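Long-range contacts in Non-reducing end beta-L-arabinofuranosidase (Bacteroides thetaiotaomicron, PDB 5MQO), which is a glycoside hydrolase of family GH127, probably an aceric acidase that takes part in the breakdown of complex plant pectin by a gut bacterium: residues A[104-115]-A[196-207]; A[133-142]-A[212-223]. One frame throughout, in Å; residues are numbered along the deposited sequence.

Contact 1 of 2, residues A[104-115]-A[196-207]; sequences YKWMEGVASVYA and HLMMAGIVHHRA
Ala111 and Ala207 meet where two nearly parallel helices of the GH127 catalytic domain, a six-hairpin (alpha/alpha)6-type barrel fold, run side by side, their axes 8.6 Å apart at 12°. Small residues make this closeness possible. Ala200 CB presses on the backbone at Tyr104 O (3.4 Å), and Ala207 CB fills the hollow between Ala111 and Ala115, 3.8 Å from Ala115 CB. At the N-terminal end of the pair the bumps are larger. The Tyr104 ring lies across Leu197, whose CB sits over the ring centre in a CH-pi contact, while Leu197 CD1 reaches Tyr104 CE1 at 3.5 Å. Beside it, Lys105 lays CE over one face of the His196 imidazole and sends NZ on to Cys457 O. Mid-way, Val203 is a bump lodged between Glu108, Ala111 and Ser112: CG2 abuts Glu108 CG (3.6 Å), and CG1 rests against Ala111 CB. Glu108, its CG opposite the backbone N (chi1 -176°) and its chain extended, crosses Val203 at about a right angle and passes OE1 by Met199 CB to a salt bridge with Arg464. Ser112 OG, bonded back to Glu108 O at 2.6 Å, lies 3.4 Å from Val203 CG1.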
loop_
_atom_site.group_PDB
_atom_site.type_symbol
_atom_site.label_atom_id
_atom_site.label_comp_id
_atom_site.label_asym_id
_atom_site.label_seq_id
_atom_site.Cartn_x
_atom_site.Cartn_y
_atom_site.Cartn_z
ATOM N N TYR A 104 17.802 6.071 -6.079
ATOM C CA TYR A 104 17.301 5.100 -7.055
ATOM C C TYR A 104 15.802 4.931 -6.936
ATOM O O TYR A 104 15.162 4.642 -7.921
ATOM C CB TYR A 104 17.950 3.717 -6.873
ATOM C CG TYR A 104 19.454 3.678 -7.043
ATOM C CD1 TYR A 104 20.075 4.236 -8.160
ATOM C CD2 TYR A 104 20.260 3.058 -6.095
ATOM C CE1 TYR A 104 21.458 4.179 -8.319
ATOM C CE2 TYR A 104 21.642 3.000 -6.241
ATOM C CZ TYR A 104 22.240 3.557 -7.355
ATOM O OH TYR A 104 23.611 3.495 -7.483
ATOM N N LYS A 105 15.262 5.054 -5.724
ATOM C CA LYS A 105 13.803 5.032 -5.511
ATOM C C LYS A 105 13.180 6.299 -6.045
ATOM O O LYS A 105 12.194 6.226 -6.732
ATOM C CB LYS A 105 13.421 4.792 -4.032
ATOM C CG LYS A 105 13.569 3.325 -3.614
ATOM C CD LYS A 105 13.235 3.059 -2.158
ATOM C CE LYS A 105 14.381 3.440 -1.225
ATOM N NZ LYS A 105 14.131 3.071 0.200
ATOM N N TRP A 106 13.773 7.449 -5.722
ATOM C CA TRP A 106 13.350 8.756 -6.238
ATOM C C TRP A 106 13.243 8.708 -7.760
ATOM O O TRP A 106 12.198 9.019 -8.341
ATOM C CB TRP A 106 14.346 9.851 -5.802
ATOM C CG TRP A 106 14.084 11.251 -6.386
ATOM C CD1 TRP A 106 13.212 12.187 -5.913
ATOM C CD2 TRP A 106 14.709 11.848 -7.533
ATOM N NE1 TRP A 106 13.246 13.313 -6.684
ATOM C CE2 TRP A 106 14.153 13.140 -7.688
ATOM C CE3 TRP A 106 15.676 11.413 -8.452
ATOM C CZ2 TRP A 106 14.534 14.017 -8.722
ATOM C CZ3 TRP A 106 16.062 12.289 -9.490
ATOM C CH2 TRP A 106 15.481 13.576 -9.613
ATOM N N MET A 107 14.347 8.296 -8.373
ATOM C CA MET A 107 14.513 8.216 -9.822
ATOM C C MET A 107 13.490 7.254 -10.447
ATOM O O MET A 107 12.918 7.539 -11.491
ATOM C CB MET A 107 15.971 7.815 -10.106
ATOM C CG MET A 107 16.270 7.103 -11.404
ATOM S SD MET A 107 16.416 8.240 -12.766
ATOM C CE MET A 107 16.036 7.048 -14.049
ATOM N N GLU A 108 13.246 6.135 -9.787
ATOM C CA GLU A 108 12.216 5.192 -10.214
ATOM C C GLU A 108 10.860 5.891 -10.243
ATOM O O GLU A 108 10.061 5.718 -11.179
ATOM C CB GLU A 108 12.189 3.991 -9.269
ATOM C CG GLU A 108 11.236 2.871 -9.639
ATOM C CD GLU A 108 11.218 1.725 -8.617
ATOM O OE1 GLU A 108 12.262 1.473 -7.920
ATOM O OE2 GLU A 108 10.132 1.081 -8.516
ATOM N N GLY A 109 10.618 6.686 -9.209
ATOM C CA GLY A 109 9.490 7.593 -9.165
ATOM C C GLY A 109 9.446 8.593 -10.319
ATOM O O GLY A 109 8.387 8.773 -10.913
ATOM N N VAL A 110 10.573 9.236 -10.638
ATOM C CA VAL A 110 10.619 10.172 -11.764
ATOM C C VAL A 110 10.222 9.447 -13.069
ATOM O O VAL A 110 9.395 9.955 -13.827
ATOM C CB VAL A 110 12.009 10.859 -11.926
ATOM C CG1 VAL A 110 12.090 11.642 -13.221
ATOM C CG2 VAL A 110 12.321 11.812 -10.774
ATOM N N ALA A 111 10.794 8.268 -13.318
ATOM C CA ALA A 111 10.463 7.462 -14.501
ATOM C C ALA A 111 9.021 7.042 -14.563
ATOM O O ALA A 111 8.492 6.835 -15.641
ATOM C CB ALA A 111 11.324 6.209 -14.544
ATOM N N SER A 112 8.413 6.849 -13.403
ATOM C CA SER A 112 7.064 6.330 -13.311
ATOM C C SER A 112 6.058 7.394 -13.683
ATOM O O SER A 112 5.049 7.125 -14.352
ATOM C CB SER A 112 6.824 5.832 -11.881
ATOM O OG SER A 112 7.681 4.737 -11.585
ATOM N N VAL A 113 6.341 8.594 -13.183
ATOM C CA VAL A 113 5.656 9.837 -13.528
ATOM C C VAL A 113 5.812 10.175 -15.006
ATOM O O VAL A 113 4.840 10.500 -15.675
ATOM C CB VAL A 113 6.224 10.988 -12.669
ATOM C CG1 VAL A 113 5.854 12.366 -13.219
ATOM C CG2 VAL A 113 5.758 10.835 -11.224
ATOM N N TYR A 114 7.047 10.121 -15.500
ATOM C CA TYR A 114 7.338 10.300 -16.920
ATOM C C TYR A 114 6.524 9.374 -17.811
ATOM O O TYR A 114 6.021 9.808 -18.834
ATOM C CB TYR A 114 8.833 10.112 -17.199
ATOM C CG TYR A 114 9.209 10.239 -18.650
ATOM C CD1 TYR A 114 9.482 11.485 -19.220
ATOM C CD2 TYR A 114 9.268 9.116 -19.461
ATOM C CE1 TYR A 114 9.800 11.596 -20.567
ATOM C CE2 TYR A 114 9.590 9.212 -20.798
ATOM C CZ TYR A 114 9.863 10.443 -21.352
ATOM O OH TYR A 114 10.204 10.503 -22.684
ATOM N N ALA A 115 6.362 8.116 -17.430
ATOM C CA ALA A 115 5.572 7.171 -18.246
ATOM C C ALA A 115 4.157 7.685 -18.563
ATOM O O ALA A 115 3.597 7.406 -19.628
ATOM C CB ALA A 115 5.508 5.806 -17.572
ATOM N N HIS A 196 18.049 -1.727 -5.203
ATOM C CA HIS A 196 17.220 -0.627 -5.608
ATOM C C HIS A 196 17.567 -0.174 -6.998
ATOM O O HIS A 196 16.687 0.272 -7.734
ATOM C CB HIS A 196 17.347 0.515 -4.623
ATOM C CG HIS A 196 16.801 0.173 -3.283
ATOM N ND1 HIS A 196 15.467 -0.115 -3.088
ATOM C CD2 HIS A 196 17.404 0.019 -2.084
ATOM C CE1 HIS A 196 15.268 -0.413 -1.818
ATOM N NE2 HIS A 196 16.428 -0.338 -1.187
ATOM N N LEU A 197 18.834 -0.289 -7.376
ATOM C CA LEU A 197 19.222 -0.055 -8.760
ATOM C C LEU A 197 18.478 -0.986 -9.724
ATOM O O LEU A 197 18.101 -0.544 -10.801
ATOM C CB LEU A 197 20.735 -0.201 -8.956
ATOM C CG LEU A 197 21.276 0.092 -10.359
ATOM C CD1 LEU A 197 21.224 1.573 -10.679
ATOM C CD2 LEU A 197 22.693 -0.418 -10.464
ATOM N N MET A 198 18.263 -2.244 -9.346
ATOM C CA MET A 198 17.539 -3.158 -10.216
ATOM C C MET A 198 16.161 -2.591 -10.589
ATOM O O MET A 198 15.819 -2.465 -11.756
ATOM C CB MET A 198 17.363 -4.540 -9.588
ATOM C CG MET A 198 18.640 -5.329 -9.332
ATOM S SD MET A 198 18.285 -7.030 -8.780
ATOM C CE MET A 198 17.617 -6.732 -7.151
ATOM N N MET A 199 15.370 -2.230 -9.599
ATOM C CA MET A 199 14.024 -1.786 -9.890
ATOM C C MET A 199 14.010 -0.453 -10.621
ATOM O O MET A 199 13.148 -0.237 -11.479
ATOM C CB MET A 199 13.143 -1.748 -8.627
ATOM C CG MET A 199 12.295 -3.002 -8.429
ATOM S SD MET A 199 11.218 -3.355 -9.842
ATOM C CE MET A 199 9.754 -3.888 -8.948
ATOM N N ALA A 200 14.976 0.413 -10.320
ATOM C CA ALA A 200 15.066 1.710 -11.001
ATOM C C ALA A 200 15.307 1.529 -12.495
ATOM O O ALA A 200 14.732 2.239 -13.330
ATOM C CB ALA A 200 16.156 2.583 -10.386
ATOM N N GLY A 201 16.144 0.565 -12.816
ATOM C CA GLY A 201 16.505 0.302 -14.183
ATOM C C GLY A 201 15.395 -0.350 -14.967
ATOM O O GLY A 201 15.196 -0.004 -16.142
ATOM N N ILE A 202 14.685 -1.295 -14.333
ATOM C CA ILE A 202 13.558 -1.984 -14.983
ATOM C C ILE A 202 12.468 -0.947 -15.319
ATOM O O ILE A 202 12.001 -0.849 -16.453
ATOM C CB ILE A 202 12.949 -3.064 -14.070
ATOM C CG1 ILE A 202 13.913 -4.210 -13.851
ATOM C CG2 ILE A 202 11.633 -3.632 -14.630
ATOM C CD1 ILE A 202 13.612 -4.919 -12.543
ATOM N N VAL A 203 12.089 -0.180 -14.302
ATOM C CA VAL A 203 11.068 0.845 -14.426
ATOM C C VAL A 203 11.468 1.899 -15.466
ATOM O O VAL A 203 10.629 2.344 -16.253
ATOM C CB VAL A 203 10.791 1.498 -13.058
ATOM C CG1 VAL A 203 9.881 2.712 -13.192
ATOM C CG2 VAL A 203 10.173 0.477 -12.104
ATOM N N HIS A 204 12.738 2.287 -15.470
ATOM C CA HIS A 204 13.188 3.240 -16.455
ATOM C C HIS A 204 13.060 2.679 -17.876
ATOM O O HIS A 204 12.580 3.368 -18.770
ATOM C CB HIS A 204 14.624 3.670 -16.200
ATOM C CG HIS A 204 15.140 4.609 -17.235
ATOM N ND1 HIS A 204 15.908 4.190 -18.302
ATOM C CD2 HIS A 204 14.944 5.935 -17.401
ATOM C CE1 HIS A 204 16.183 5.229 -19.070
ATOM N NE2 HIS A 204 15.613 6.300 -18.544
ATOM N N HIS A 205 13.494 1.435 -18.059
ATOM C CA HIS A 205 13.391 0.718 -19.345
ATOM C C HIS A 205 11.968 0.675 -19.867
ATOM O O HIS A 205 11.706 0.964 -21.020
ATOM C CB HIS A 205 13.892 -0.711 -19.183
ATOM C CG HIS A 205 13.856 -1.522 -20.441
ATOM N ND1 HIS A 205 14.368 -1.066 -21.639
ATOM C CD2 HIS A 205 13.413 -2.780 -20.677
ATOM C CE1 HIS A 205 14.223 -2.002 -22.562
ATOM N NE2 HIS A 205 13.650 -3.052 -22.006
ATOM N N ARG A 206 11.054 0.322 -18.983
ATOM C CA ARG A 206 9.655 0.173 -19.313
ATOM C C ARG A 206 8.973 1.491 -19.691
ATOM O O ARG A 206 8.043 1.484 -20.484
ATOM C CB ARG A 206 8.950 -0.534 -18.150
ATOM C CG ARG A 206 9.412 -1.993 -18.028
ATOM C CD ARG A 206 8.659 -2.790 -16.972
ATOM N NE ARG A 206 9.117 -4.184 -16.927
ATOM C CZ ARG A 206 8.960 -5.025 -15.902
ATOM N NH1 ARG A 206 8.354 -4.654 -14.780
ATOM N NH2 ARG A 206 9.432 -6.257 -15.992
ATOM N N ALA A 207 9.456 2.607 -19.142
ATOM C CA ALA A 207 8.868 3.925 -19.343
ATOM C C ALA A 207 9.403 4.664 -20.554
ATOM O O ALA A 207 8.627 5.342 -21.221
ATOM C CB ALA A 207 9.086 4.781 -18.106
#

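Contact 2 of 2, residues A[133-142]-A[212-223]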
loop_
_atom_site.group_PDB
_atom_site.type_symbol
_atom_site.label_atom_id
_atom_site.label_comp_id
_atom_site.label_asym_id
_atom_site.label_seq_id
_atom_site.Cartn_x
_atom_site.Cartn_y
_atom_site.Cartn_z
ATOM N N VAL A 133 25.536 7.411 -12.771
ATOM C CA VAL A 133 25.470 6.020 -12.322
ATOM C C VAL A 133 26.386 5.141 -13.184
ATOM O O VAL A 133 27.207 4.396 -12.639
ATOM C CB VAL A 133 24.019 5.484 -12.342
ATOM C CG1 VAL A 133 23.979 3.973 -12.146
ATOM C CG2 VAL A 133 23.183 6.161 -11.271
ATOM N N VAL A 134 26.253 5.256 -14.510
ATOM C CA VAL A 134 27.024 4.430 -15.473
ATOM C C VAL A 134 28.529 4.701 -15.360
ATOM O O VAL A 134 29.329 3.767 -15.391
ATOM C CB VAL A 134 26.535 4.630 -16.945
ATOM C CG1 VAL A 134 27.484 3.995 -17.973
ATOM C CG2 VAL A 134 25.137 4.056 -17.121
ATOM N N LYS A 135 28.901 5.974 -15.222
ATOM C CA LYS A 135 30.303 6.369 -15.060
ATOM C C LYS A 135 30.927 5.694 -13.809
ATOM O O LYS A 135 32.106 5.313 -13.819
ATOM C CB LYS A 135 30.411 7.908 -14.995
ATOM C CG LYS A 135 31.796 8.481 -15.301
ATOM C CD LYS A 135 31.825 10.011 -15.228
ATOM C CE LYS A 135 31.821 10.495 -13.777
ATOM N NZ LYS A 135 32.034 11.958 -13.625
ATOM N N ALA A 136 30.113 5.507 -12.764
ATOM C CA ALA A 136 30.553 4.934 -11.491
ATOM C C ALA A 136 30.598 3.398 -11.375
ATOM O O ALA A 136 31.150 2.877 -10.410
ATOM C CB ALA A 136 29.680 5.480 -10.381
ATOM N N GLN A 137 30.009 2.668 -12.311
ATOM C CA GLN A 137 29.902 1.206 -12.173
ATOM C C GLN A 137 31.170 0.498 -12.655
ATOM O O GLN A 137 31.736 0.900 -13.664
ATOM C CB GLN A 137 28.698 0.717 -12.980
ATOM C CG GLN A 137 28.278 -0.713 -12.693
ATOM C CD GLN A 137 27.018 -1.111 -13.433
ATOM O OE1 GLN A 137 26.736 -0.600 -14.502
ATOM N NE2 GLN A 137 26.255 -2.030 -12.863
ATOM N N ARG A 138 31.608 -0.565 -11.979
ATOM C CA ARG A 138 32.713 -1.402 -12.521
ATOM C C ARG A 138 32.276 -2.303 -13.712
ATOM O O ARG A 138 31.128 -2.262 -14.162
ATOM C CB ARG A 138 33.350 -2.247 -11.417
ATOM C CG ARG A 138 33.874 -1.440 -10.249
ATOM C CD ARG A 138 34.867 -2.244 -9.419
ATOM N NE ARG A 138 34.385 -3.571 -8.968
ATOM C CZ ARG A 138 34.383 -4.021 -7.706
ATOM N NH1 ARG A 138 34.831 -3.289 -6.678
ATOM N NH2 ARG A 138 33.946 -5.245 -7.470
ATOM N N ALA A 139 33.199 -3.089 -14.249
ATOM C CA ALA A 139 32.850 -4.077 -15.278
ATOM C C ALA A 139 32.006 -5.206 -14.680
ATOM O O ALA A 139 31.042 -5.661 -15.306
ATOM C CB ALA A 139 34.110 -4.640 -15.932
ATOM N N ASP A 140 32.379 -5.643 -13.468
ATOM C CA ASP A 140 31.702 -6.741 -12.777
ATOM C C ASP A 140 30.328 -6.365 -12.173
ATOM O O ASP A 140 29.623 -7.242 -11.643
ATOM C CB ASP A 140 32.630 -7.427 -11.741
ATOM C CG ASP A 140 32.930 -6.566 -10.492
ATOM O OD1 ASP A 140 32.469 -5.409 -10.368
ATOM O OD2 ASP A 140 33.654 -7.075 -9.605
ATOM N N GLY A 141 29.953 -5.084 -12.250
ATOM C CA GLY A 141 28.617 -4.637 -11.867
ATOM C C GLY A 141 28.527 -3.879 -10.557
ATOM O O GLY A 141 27.522 -3.224 -10.307
ATOM N N TYR A 142 29.558 -3.975 -9.713
ATOM C CA TYR A 142 29.636 -3.204 -8.466
ATOM C C TYR A 142 29.419 -1.729 -8.721
ATOM O O TYR A 142 29.733 -1.241 -9.812
ATOM C CB TYR A 142 31.024 -3.347 -7.856
ATOM C CG TYR A 142 31.121 -3.008 -6.390
ATOM C CD1 TYR A 142 30.580 -3.868 -5.442
ATOM C CD2 TYR A 142 31.802 -1.863 -5.937
ATOM C CE1 TYR A 142 30.684 -3.609 -4.084
ATOM C CE2 TYR A 142 31.912 -1.587 -4.572
ATOM C CZ TYR A 142 31.351 -2.473 -3.650
ATOM O OH TYR A 142 31.425 -2.270 -2.291
ATOM N N THR A 212 19.829 2.371 -21.343
ATOM C CA THR A 212 20.938 3.037 -20.670
ATOM C C THR A 212 21.065 2.646 -19.169
ATOM O O THR A 212 22.133 2.202 -18.740
ATOM C CB THR A 212 20.915 4.583 -20.965
ATOM O OG1 THR A 212 22.149 5.188 -20.568
ATOM C CG2 THR A 212 19.741 5.338 -20.318
ATOM N N LEU A 213 19.981 2.750 -18.394
ATOM C CA LEU A 213 20.033 2.371 -16.976
ATOM C C LEU A 213 19.833 0.875 -16.807
ATOM O O LEU A 213 20.423 0.268 -15.907
ATOM C CB LEU A 213 18.987 3.117 -16.131
ATOM C CG LEU A 213 19.112 2.871 -14.608
ATOM C CD1 LEU A 213 20.485 3.247 -14.077
ATOM C CD2 LEU A 213 18.034 3.586 -13.814
ATOM N N PHE A 214 18.988 0.285 -17.647
ATOM C CA PHE A 214 18.733 -1.160 -17.596
ATOM C C PHE A 214 20.001 -2.014 -17.615
ATOM O O PHE A 214 20.152 -2.939 -16.808
ATOM C CB PHE A 214 17.846 -1.564 -18.763
ATOM C CG PHE A 214 17.338 -2.969 -18.679
ATOM C CD1 PHE A 214 16.568 -3.372 -17.604
ATOM C CD2 PHE A 214 17.623 -3.890 -19.681
ATOM C CE1 PHE A 214 16.079 -4.652 -17.524
ATOM C CE2 PHE A 214 17.139 -5.184 -19.605
ATOM C CZ PHE A 214 16.355 -5.565 -18.525
ATOM N N ASP A 215 20.913 -1.692 -18.533
ATOM C CA ASP A 215 22.194 -2.407 -18.636
ATOM C C ASP A 215 23.009 -2.245 -17.356
ATOM O O ASP A 215 23.621 -3.193 -16.908
ATOM C CB ASP A 215 22.981 -1.992 -19.901
ATOM C CG ASP A 215 22.304 -2.482 -21.219
ATOM O OD1 ASP A 215 21.815 -3.633 -21.285
ATOM O OD2 ASP A 215 22.277 -1.725 -22.203
ATOM N N ALA A 216 22.960 -1.073 -16.735
ATOM C CA ALA A 216 23.538 -0.892 -15.383
ATOM C C ALA A 216 22.912 -1.825 -14.354
ATOM O O ALA A 216 23.605 -2.388 -13.527
ATOM C CB ALA A 216 23.431 0.555 -14.902
ATOM N N ALA A 217 21.609 -2.001 -14.431
ATOM C CA ALA A 217 20.906 -2.927 -13.552
ATOM C C ALA A 217 21.221 -4.445 -13.798
ATOM O O ALA A 217 21.498 -5.178 -12.816
ATOM C CB ALA A 217 19.408 -2.650 -13.641
ATOM N N VAL A 218 21.180 -4.902 -15.067
ATOM C CA VAL A 218 21.528 -6.304 -15.415
ATOM C C VAL A 218 22.930 -6.693 -14.863
ATOM O O VAL A 218 23.142 -7.814 -14.379
ATOM C CB VAL A 218 21.512 -6.575 -16.970
ATOM C CG1 VAL A 218 22.014 -7.985 -17.338
ATOM C CG2 VAL A 218 20.131 -6.364 -17.560
ATOM N N LYS A 219 23.881 -5.765 -14.955
ATOM C CA LYS A 219 25.209 -5.966 -14.385
ATOM C C LYS A 219 25.204 -6.054 -12.861
ATOM O O LYS A 219 25.879 -6.913 -12.294
ATOM C CB LYS A 219 26.155 -4.855 -14.831
ATOM C CG LYS A 219 26.513 -4.905 -16.307
ATOM C CD LYS A 219 27.533 -3.827 -16.592
ATOM C CE LYS A 219 27.967 -3.844 -18.037
ATOM N NZ LYS A 219 29.265 -3.128 -18.149
ATOM N N ALA A 220 24.444 -5.175 -12.209
ATOM C CA ALA A 220 24.307 -5.191 -10.739
ATOM C C ALA A 220 23.755 -6.528 -10.259
ATOM O O ALA A 220 24.215 -7.102 -9.252
ATOM C CB ALA A 220 23.398 -4.071 -10.284
ATOM N N THR A 221 22.765 -7.012 -11.002
ATOM C CA THR A 221 22.129 -8.284 -10.728
ATOM C C THR A 221 23.133 -9.429 -10.824
ATOM O O THR A 221 23.162 -10.303 -9.939
ATOM C CB THR A 221 20.952 -8.496 -11.709
ATOM O OG1 THR A 221 20.045 -7.386 -11.621
ATOM C CG2 THR A 221 20.216 -9.807 -11.449
ATOM N N ASP A 222 23.945 -9.430 -11.888
ATOM C CA ASP A 222 24.996 -10.473 -12.075
ATOM C C ASP A 222 26.001 -10.452 -10.920
ATOM O O ASP A 222 26.457 -11.501 -10.437
ATOM C CB ASP A 222 25.704 -10.321 -13.423
ATOM C CG ASP A 222 24.799 -10.687 -14.616
ATOM O OD1 ASP A 222 23.966 -11.608 -14.509
ATOM O OD2 ASP A 222 24.922 -10.067 -15.694
ATOM N N PHE A 223 26.306 -9.246 -10.459
ATOM C CA PHE A 223 27.164 -9.086 -9.313
ATOM C C PHE A 223 26.574 -9.723 -8.035
ATOM O O PHE A 223 27.285 -10.415 -7.319
ATOM C CB PHE A 223 27.521 -7.616 -9.081
ATOM C CG PHE A 223 28.416 -7.436 -7.913
ATOM C CD1 PHE A 223 29.754 -7.794 -8.011
ATOM C CD2 PHE A 223 27.910 -7.025 -6.686
ATOM C CE1 PHE A 223 30.582 -7.713 -6.907
ATOM C CE2 PHE A 223 28.735 -6.932 -5.590
ATOM C CZ PHE A 223 30.078 -7.279 -5.697
#
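Gln137 reaches Ala216 because its CG stands anti to the backbone N (chi1 -167°) and the chain runs straight on from there; Phe223, its CG likewise anti to the backbone N, swings its ring alongside Tyr142. The Gln137 amide is the polar link. NE2 donates to Ala216 O at 2.8 Å, in the carbonyl plane on a lone pair, although that oxygen already accepts the helical N-H of Ala220. The same NE2 gives its other hydrogen to Gly141 O (3.1 Å, 167° at the hydrogen), a bond almost in the amide plane, so the two bonds fix the rotation of the amide. A leucine in place of Gln137 would probably leave Gly141 O without this donor and remove the hydrogen bond to Ala216 O that ties the loop to the helix. In the GH127 catalytic domain, of six-hairpin type, this joins the end of helix 120-136 and the loop after it to helix 212-230. Gly141 comes so near that its CA makes a CH...O contact with Lys219 O (3.6 Å); a side chain at this position would collide with that oxygen. Farther along, the Tyr142 edge points at the Phe223 face in an offset edge-to-face pair, centroids 5.3 Å apart and planes at 73°. Arg138 grips the Asp140 carboxylate side-on, NE to OD1 and NH2 to OD2, with Tyr142 CB over the guanidinium face. Back toward the helix end, Val133 CG1 meets Leu213 CD1 at 4.1 Å, and Val134 CG2 lies 3.9 Å from Thr212 O.

Overall arrangement
Contacts 1 and 2 lie on the same side of the chain's centre, about 15 Å apart between their own centres, within one catalytic-domain range. Their segments alternate along the chain: helix 102-117 leads to helix 120-136, and helix 192-208 to helix 212-230. Helix 192-208 packs on helix 102-117 in contact 1 and also on helix 212-230 of contact 2. There Leu197 CD2 meets Ala220 CB at 3.7 Å, and Met198 SD lies 3.4 Å from Thr221 OG1. Met107 on Phe129 and His204 on Ile130 tie contact 1 to helix 120-136. Contact 1 is the more buried, and its centre lies about 18 Å from that of the chain, against about 29 Å for the centre of contact 2.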